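Local atomic coordinates of carboxypeptidase 1 (Deinococcus radiodurans str. R1, PDB entry 5GIV), a protein that probably releases amino acids one after another from the C-terminus of peptides, with broad specificity, as a zinc metallocarboxypeptidase of the M32 family. Residues Ser77-Ser80 and Pro81-Arg85; Met86-Val89 and Ala90-Phe94; Arg468-Thr471 and Pro472-Ile476. All coordinates share one frame; numbering follows the deposited sequence.

Contact 1. Residues Ser77-Ser80 and Pro81-Arg85; sequences SDLS and PEQAR
The carboxamide of Gln83 is the flat group of this turn, and it meets Ser80 through its oxygen end: the backbone N of Ser80 gives its hydrogen to Gln83 OE1 at 3.1 Å, from a position tilted 22° out of the carbonyl plane. Leu79 reaches the same oxygen with one branch, CD2 standing 3.6 Å from Gln83 OE1, the two side chains crossing at about a right angle. The serine hydroxyl answers in the other direction. Ser80 OG is placed between its own backbone N and carbonyl carbon (chi1 64°), and there it accepts from Gln83 N at 3.2 Å with an N-H...O angle of 163°. These reciprocal bonds form a capping box, with Ser80 as the N-cap of helix 81-99 and Pro81 as the first helical residue. A weak bond of 3.3 Å from Ser80 OG to Gln83 OE1 gives the amide oxygen a second donor from the same residue. Backbone bonding of the helix starts at the serine carbonyl, where Ala84 N binds Ser80 O at 2.8 Å, almost straight. Beside the box, Leu79 CB packs 4.4 Å from Ala84 CB, while Arg469, far along the chain, touches Pro81 and Glu82.

Contact 2. Residues Met86-Val89 and Ala90-Phe94; sequences MVQV and ARQDF
Gln88 and Gln92 come together through different first torsions: CG of Gln88 stands anti to its backbone N (chi1 -178°), whereas CG of Gln92 is anti to the carbonyl carbon (chi1 -68°) and leans back along the helix. Both chains then run extended, side by side and pointing the same way, with amide planes 29° apart. The touch is of amide nitrogen on aliphatic chain, Gln92 NE2 lying 3.5 Å from Gln88 CG; the oxygen of Gln88 is instead taken by Arg85 NH1, one turn earlier. Val89 and Asp93 repeat the parallel pairing, with Val89 CG1 3.9 Å from Asp93 OD2, an oxygen that is salt-bridged to Arg468 NH1. On another side Val87 CG1 packs 4.0 Å from Arg91 CG, where the arginine chain bends. Backbone bonds hold the spacing, from Ala90 N to Met86 O at 2.8 Å through to Asp93 N to Val89 O at 2.9 Å. Met86, Val87 and Ala90 rest on Trp17 of helix 8-36, and Ala90 and Arg91 also touch helix 64-75. Apolar residues buried against neighbouring helices and loops, and the glutamines on a more exposed side, mark this part of helix 81-99 as amphipathic, with regular i to i+4 side-chain pairing.

Contact 3. Residues Arg468-Thr471 and Pro472-Ile476; sequences RRWT and PGELI
Trp470 and Thr471 run extended into the helix that begins at Pro472, and the first turn closes with Leu475 N bonding to Thr471 O at 2.8 Å. Two further bonds join Thr471 to Glu474. The backbone N of Thr471 donates to Glu474 OE1 at 2.9 Å, meeting the carboxylate from above, 41° out of its plane. In return Thr471 OG1 accepts from Glu474 N at 3.2 Å; a chi1 of 70° sets the hydroxyl between backbone N and carbonyl carbon and faces it to the opening of the helix, while the methyl CG2 lies 3.5 Å from Glu474 OE1. The glutamate chain, extended beyond CG, runs back past the threonine to make this reach. Its OE1 also lies at the edge of the indole, in the ring plane and 3.5 Å from Trp470 CE3, with ring and carboxylate planes 79° apart. Over one face of the same ring comes the guanidinium of Arg469, NH1 offset toward the rim; Arg478 adds a cation-pi contact, and His466 meets the tryptophan edge-to-face. Trp470 CB packs 4.2 Å from Leu475 CB. Arg469 NH1 stays 5.6 Å from Glu474 OE1, without contact, yet its charge and the nearby helix start would probably help to keep the carboxylate ionised. Further on, Ile476 packs on helix 420-439, and Pro472 touches Glu165 and Val290. The reciprocal bonds of Thr471 and Glu474 define a capping box, with Thr471 as N-cap of helix 472-480; it ends the loop after helix 453-464 and starts the new helix.

Contacts 1 and 3 each begin a helix with a capping box, but on different ground: contact 1 lies at the surface and uses a neutral serine and glutamine, whereas contact 3 is partly buried and pairs a threonine with a charged glutamate beside an indole. Contact 2 continues the helix opened by contact 1, relying on backbone bonds and apolar packing, and is partly buried. Leu79 CD1 of contact 1 touches Val87 CG2 of contact 2. The loop of contact 3 is tied to helix 81-99 at two places: through the carbonyl of Arg468, which Arg85 NH2 probably binds, and again through the salt bridge at Asp93. All three lie away from the zinc site.

Contact 1. Residues Ser77-Ser80 and Pro81-Arg85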
loop_
_atom_site.group_PDB
_atom_site.type_symbol
_atom_site.label_atom_id
_atom_site.label_comp_id
_atom_site.label_asym_id
_atom_site.label_seq_id
_atom_site.Cartn_x
_atom_site.Cartn_y
_atom_site.Cartn_z
ATOM N N SER A 77 7.325 -7.394 41.686
ATOM C CA SER A 77 7.381 -8.826 41.955
ATOM C C SER A 77 6.051 -9.526 41.723
ATOM O O SER A 77 5.962 -10.741 41.933
ATOM C CB SER A 77 7.867 -9.087 43.390
ATOM O OG SER A 77 7.095 -8.382 44.347
ATOM N N ASP A 78 5.027 -8.802 41.272
ATOM C CA ASP A 78 3.675 -9.318 41.103
ATOM C C ASP A 78 3.315 -9.538 39.639
ATOM O O ASP A 78 2.127 -9.579 39.298
ATOM C CB ASP A 78 2.674 -8.361 41.741
ATOM C CG ASP A 78 2.786 -6.963 41.175
ATOM O OD1 ASP A 78 3.933 -6.486 41.023
ATOM O OD2 ASP A 78 1.740 -6.352 40.864
ATOM N N LEU A 79 4.306 -9.613 38.756
ATOM C CA LEU A 79 4.050 -9.817 37.337
ATOM C C LEU A 79 4.038 -11.303 37.014
ATOM O O LEU A 79 4.860 -12.068 37.529
ATOM C CB LEU A 79 5.107 -9.111 36.483
ATOM C CG LEU A 79 5.175 -7.583 36.501
ATOM C CD1 LEU A 79 6.266 -7.109 35.565
ATOM C CD2 LEU A 79 3.837 -6.993 36.086
ATOM N N SER A 80 3.112 -11.701 36.137
ATOM C CA SER A 80 3.068 -13.075 35.663
ATOM C C SER A 80 4.337 -13.403 34.878
ATOM O O SER A 80 5.050 -12.504 34.423
ATOM C CB SER A 80 1.849 -13.296 34.773
ATOM O OG SER A 80 1.929 -12.496 33.608
ATOM N N PRO A 81 4.640 -14.692 34.709
ATOM C CA PRO A 81 5.822 -15.058 33.904
ATOM C C PRO A 81 5.832 -14.430 32.520
ATOM O O PRO A 81 6.904 -14.073 32.022
ATOM C CB PRO A 81 5.735 -16.592 33.847
ATOM C CG PRO A 81 5.008 -16.963 35.106
ATOM C CD PRO A 81 3.997 -15.867 35.324
ATOM N N GLU A 82 4.671 -14.291 31.876
ATOM C CA GLU A 82 4.639 -13.670 30.557
ATOM C C GLU A 82 4.888 -12.171 30.638
ATOM O O GLU A 82 5.633 -11.617 29.821
ATOM C CB GLU A 82 3.311 -13.949 29.868
ATOM C CG GLU A 82 3.114 -15.415 29.551
ATOM C CD GLU A 82 1.800 -15.674 28.887
ATOM O OE1 GLU A 82 1.524 -16.850 28.575
ATOM O OE2 GLU A 82 1.035 -14.706 28.702
ATOM N N GLN A 83 4.262 -11.493 31.603
ATOM C CA GLN A 83 4.473 -10.055 31.716
ATOM C C GLN A 83 5.922 -9.756 32.069
ATOM O O GLN A 83 6.529 -8.831 31.516
ATOM C CB GLN A 83 3.535 -9.456 32.765
ATOM C CG GLN A 83 2.058 -9.501 32.402
ATOM C CD GLN A 83 1.163 -9.153 33.583
ATOM O OE1 GLN A 83 1.503 -9.426 34.737
ATOM N NE2 GLN A 83 0.008 -8.555 33.297
ATOM N N ALA A 84 6.503 -10.549 32.970
ATOM C CA ALA A 84 7.912 -10.379 33.300
ATOM C C ALA A 84 8.790 -10.600 32.076
ATOM O O ALA A 84 9.782 -9.887 31.877
ATOM C CB ALA A 84 8.309 -11.331 34.430
ATOM N N ARG A 85 8.462 -11.613 31.266
ATOM C CA ARG A 85 9.225 -11.872 30.047
ATOM C C ARG A 85 9.069 -10.733 29.034
ATOM O O ARG A 85 10.043 -10.346 28.378
ATOM C CB ARG A 85 8.802 -13.216 29.448
ATOM C CG ARG A 85 9.451 -13.565 28.114
ATOM C CD ARG A 85 10.968 -13.690 28.173
ATOM N NE ARG A 85 11.462 -14.090 26.861
ATOM C CZ ARG A 85 12.733 -14.042 26.467
ATOM N NH1 ARG A 85 13.676 -13.608 27.288
ATOM N NH2 ARG A 85 13.060 -14.425 25.235
#

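Contact 2. Residues Met86-Val89 and Ala90-Phe94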
loop_
_atom_site.group_PDB
_atom_site.type_symbol
_atom_site.label_atom_id
_atom_site.label_comp_id
_atom_site.label_asym_id
_atom_site.label_seq_id
_atom_site.Cartn_x
_atom_site.Cartn_y
_atom_site.Cartn_z
ATOM N N MET A 86 7.860 -10.173 28.900
ATOM C CA MET A 86 7.685 -9.001 28.044
ATOM C C MET A 86 8.609 -7.877 28.479
ATOM O O MET A 86 9.264 -7.234 27.652
ATOM C CB MET A 86 6.238 -8.513 28.077
ATOM C CG MET A 86 5.243 -9.379 27.342
ATOM S SD MET A 86 3.584 -8.667 27.406
ATOM C CE MET A 86 3.922 -7.097 26.651
ATOM N N VAL A 87 8.666 -7.623 29.789
ATOM C CA VAL A 87 9.532 -6.572 30.308
ATOM C C VAL A 87 10.988 -6.908 30.043
ATOM O O VAL A 87 11.773 -6.048 29.628
ATOM C CB VAL A 87 9.255 -6.363 31.809
ATOM C CG1 VAL A 87 10.286 -5.435 32.422
ATOM C CG2 VAL A 87 7.857 -5.799 31.998
ATOM N N GLN A 88 11.371 -8.167 30.254
ATOM C CA GLN A 88 12.749 -8.560 29.992
ATOM C C GLN A 88 13.096 -8.346 28.523
ATOM O O GLN A 88 14.155 -7.803 28.192
ATOM C CB GLN A 88 12.967 -10.015 30.403
ATOM C CG GLN A 88 14.390 -10.489 30.213
ATOM C CD GLN A 88 14.561 -11.971 30.498
ATOM O OE1 GLN A 88 13.828 -12.812 29.971
ATOM N NE2 GLN A 88 15.516 -12.297 31.363
ATOM N N VAL A 89 12.210 -8.782 27.625
ATOM C CA VAL A 89 12.446 -8.602 26.197
ATOM C C VAL A 89 12.474 -7.118 25.833
ATOM O O VAL A 89 13.335 -6.668 25.066
ATOM C CB VAL A 89 11.384 -9.371 25.389
ATOM C CG1 VAL A 89 11.388 -8.932 23.923
ATOM C CG2 VAL A 89 11.623 -10.883 25.515
ATOM N N ALA A 90 11.530 -6.338 26.366
ATOM C CA ALA A 90 11.521 -4.904 26.093
ATOM C C ALA A 90 12.807 -4.238 26.567
ATOM O O ALA A 90 13.350 -3.363 25.880
ATOM C CB ALA A 90 10.305 -4.245 26.742
ATOM N N ARG A 91 13.306 -4.625 27.745
ATOM C CA ARG A 91 14.539 -4.020 28.243
ATOM C C ARG A 91 15.745 -4.457 27.423
ATOM O O ARG A 91 16.667 -3.662 27.210
ATOM C CB ARG A 91 14.759 -4.369 29.723
ATOM C CG ARG A 91 13.603 -4.001 30.641
ATOM C CD ARG A 91 14.046 -3.224 31.886
ATOM N NE ARG A 91 14.785 -4.032 32.858
ATOM C CZ ARG A 91 16.035 -3.788 33.248
ATOM N NH1 ARG A 91 16.702 -2.748 32.761
ATOM N NH2 ARG A 91 16.620 -4.586 34.136
ATOM N N GLN A 92 15.756 -5.700 26.940
ATOM C CA GLN A 92 16.847 -6.126 26.070
ATOM C C GLN A 92 16.828 -5.356 24.755
ATOM O O GLN A 92 17.884 -4.944 24.260
ATOM C CB GLN A 92 16.775 -7.633 25.823
ATOM C CG GLN A 92 17.079 -8.462 27.063
ATOM C CD GLN A 92 16.794 -9.950 26.886
ATOM O OE1 GLN A 92 16.323 -10.393 25.834
ATOM N NE2 GLN A 92 17.060 -10.725 27.934
ATOM N N ASP A 93 15.639 -5.155 24.171
ATOM C CA ASP A 93 15.546 -4.317 22.979
ATOM C C ASP A 93 15.948 -2.886 23.312
ATOM O O ASP A 93 16.698 -2.244 22.568
ATOM C CB ASP A 93 14.125 -4.332 22.406
ATOM C CG ASP A 93 13.669 -5.715 21.958
ATOM O OD1 ASP A 93 14.508 -6.631 21.795
ATOM O OD2 ASP A 93 12.448 -5.878 21.746
ATOM N N PHE A 94 15.481 -2.379 24.452
ATOM C CA PHE A 94 15.849 -1.029 24.853
ATOM C C PHE A 94 17.354 -0.906 25.060
ATOM O O PHE A 94 17.951 0.127 24.731
ATOM C CB PHE A 94 15.095 -0.633 26.120
ATOM C CG PHE A 94 15.290 0.802 26.507
ATOM C CD1 PHE A 94 16.351 1.179 27.313
ATOM C CD2 PHE A 94 14.414 1.777 26.061
ATOM C CE1 PHE A 94 16.528 2.508 27.670
ATOM C CE2 PHE A 94 14.590 3.106 26.415
ATOM C CZ PHE A 94 15.644 3.468 27.217
#

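Contact 3. Residues Arg468-Thr471 and Pro472-Ile476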
loop_
_atom_site.group_PDB
_atom_site.type_symbol
_atom_site.label_atom_id
_atom_site.label_comp_id
_atom_site.label_asym_id
_atom_site.label_seq_id
_atom_site.Cartn_x
_atom_site.Cartn_y
_atom_site.Cartn_z
ATOM N N ARG A 468 8.076 -14.457 20.859
ATOM C CA ARG A 468 9.369 -14.276 21.509
ATOM C C ARG A 468 9.343 -14.676 22.990
ATOM O O ARG A 468 10.320 -14.434 23.707
ATOM C CB ARG A 468 9.815 -12.814 21.338
ATOM C CG ARG A 468 9.976 -12.403 19.859
ATOM C CD ARG A 468 10.374 -10.935 19.652
ATOM N NE ARG A 468 11.768 -10.626 19.953
ATOM C CZ ARG A 468 12.212 -9.425 20.323
ATOM N NH1 ARG A 468 11.367 -8.405 20.469
ATOM N NH2 ARG A 468 13.506 -9.242 20.553
ATOM N N ARG A 469 8.256 -15.317 23.451
ATOM C CA ARG A 469 8.116 -15.684 24.864
ATOM C C ARG A 469 9.289 -16.530 25.357
ATOM O O ARG A 469 9.756 -16.354 26.488
ATOM C CB ARG A 469 6.790 -16.424 25.079
ATOM C CG ARG A 469 6.711 -17.281 26.342
ATOM C CD ARG A 469 6.497 -16.419 27.550
ATOM N NE ARG A 469 6.413 -17.154 28.815
ATOM C CZ ARG A 469 7.458 -17.479 29.571
ATOM N NH1 ARG A 469 8.687 -17.182 29.179
ATOM N NH2 ARG A 469 7.273 -18.110 30.718
ATOM N N TRP A 470 9.769 -17.461 24.538
ATOM C CA TRP A 470 10.932 -18.271 24.871
ATOM C C TRP A 470 12.122 -17.863 24.015
ATOM O O TRP A 470 11.954 -17.399 22.887
ATOM C CB TRP A 470 10.641 -19.762 24.677
ATOM C CG TRP A 470 9.418 -20.238 25.424
ATOM C CD1 TRP A 470 8.211 -20.591 24.893
ATOM C CD2 TRP A 470 9.305 -20.426 26.841
ATOM N NE1 TRP A 470 7.352 -20.983 25.892
ATOM C CE2 TRP A 470 7.998 -20.892 27.096
ATOM C CE3 TRP A 470 10.183 -20.245 27.917
ATOM C CZ2 TRP A 470 7.544 -21.176 28.388
ATOM C CZ3 TRP A 470 9.733 -20.522 29.200
ATOM C CH2 TRP A 470 8.426 -20.986 29.422
ATOM N N THR A 471 13.330 -18.032 24.556
ATOM C CA THR A 471 14.520 -17.864 23.739
ATOM C C THR A 471 14.558 -18.950 22.670
ATOM O O THR A 471 13.929 -20.001 22.812
ATOM C CB THR A 471 15.802 -17.940 24.574
ATOM O OG1 THR A 471 16.013 -19.283 25.043
ATOM C CG2 THR A 471 15.716 -17.012 25.763
ATOM N N PRO A 472 15.300 -18.724 21.586
ATOM C CA PRO A 472 15.387 -19.768 20.548
ATOM C C PRO A 472 15.740 -21.134 21.108
ATOM O O PRO A 472 15.067 -22.128 20.797
ATOM C CB PRO A 472 16.458 -19.212 19.600
ATOM C CG PRO A 472 16.356 -17.713 19.764
ATOM C CD PRO A 472 16.028 -17.495 21.220
ATOM N N GLY A 473 16.763 -21.211 21.962
ATOM C CA GLY A 473 17.141 -22.496 22.524
ATOM C C GLY A 473 16.031 -23.112 23.354
ATOM O O GLY A 473 15.795 -24.318 23.293
ATOM N N GLU A 474 15.346 -22.296 24.157
ATOM C CA GLU A 474 14.241 -22.812 24.956
ATOM C C GLU A 474 13.095 -23.305 24.082
ATOM O O GLU A 474 12.509 -24.358 24.355
ATOM C CB GLU A 474 13.746 -21.734 25.913
ATOM C CG GLU A 474 14.729 -21.367 26.994
ATOM C CD GLU A 474 14.353 -20.075 27.687
ATOM O OE1 GLU A 474 13.470 -19.349 27.178
ATOM O OE2 GLU A 474 14.942 -19.786 28.745
ATOM N N LEU A 475 12.743 -22.545 23.036
ATOM C CA LEU A 475 11.647 -22.954 22.165
ATOM C C LEU A 475 11.970 -24.269 21.470
ATOM O O LEU A 475 11.146 -25.187 21.444
ATOM C CB LEU A 475 11.340 -21.852 21.150
ATOM C CG LEU A 475 10.167 -22.038 20.178
ATOM C CD1 LEU A 475 8.814 -21.944 20.879
ATOM C CD2 LEU A 475 10.251 -21.014 19.044
ATOM N N ILE A 476 13.178 -24.389 20.927
ATOM C CA ILE A 476 13.551 -25.612 20.228
ATOM C C ILE A 476 13.595 -26.783 21.204
ATOM O O ILE A 476 13.177 -27.905 20.878
ATOM C CB ILE A 476 14.901 -25.416 19.521
ATOM C CG1 ILE A 476 14.769 -24.366 18.418
ATOM C CG2 ILE A 476 15.383 -26.735 18.938
ATOM C CD1 ILE A 476 16.094 -23.893 17.870
#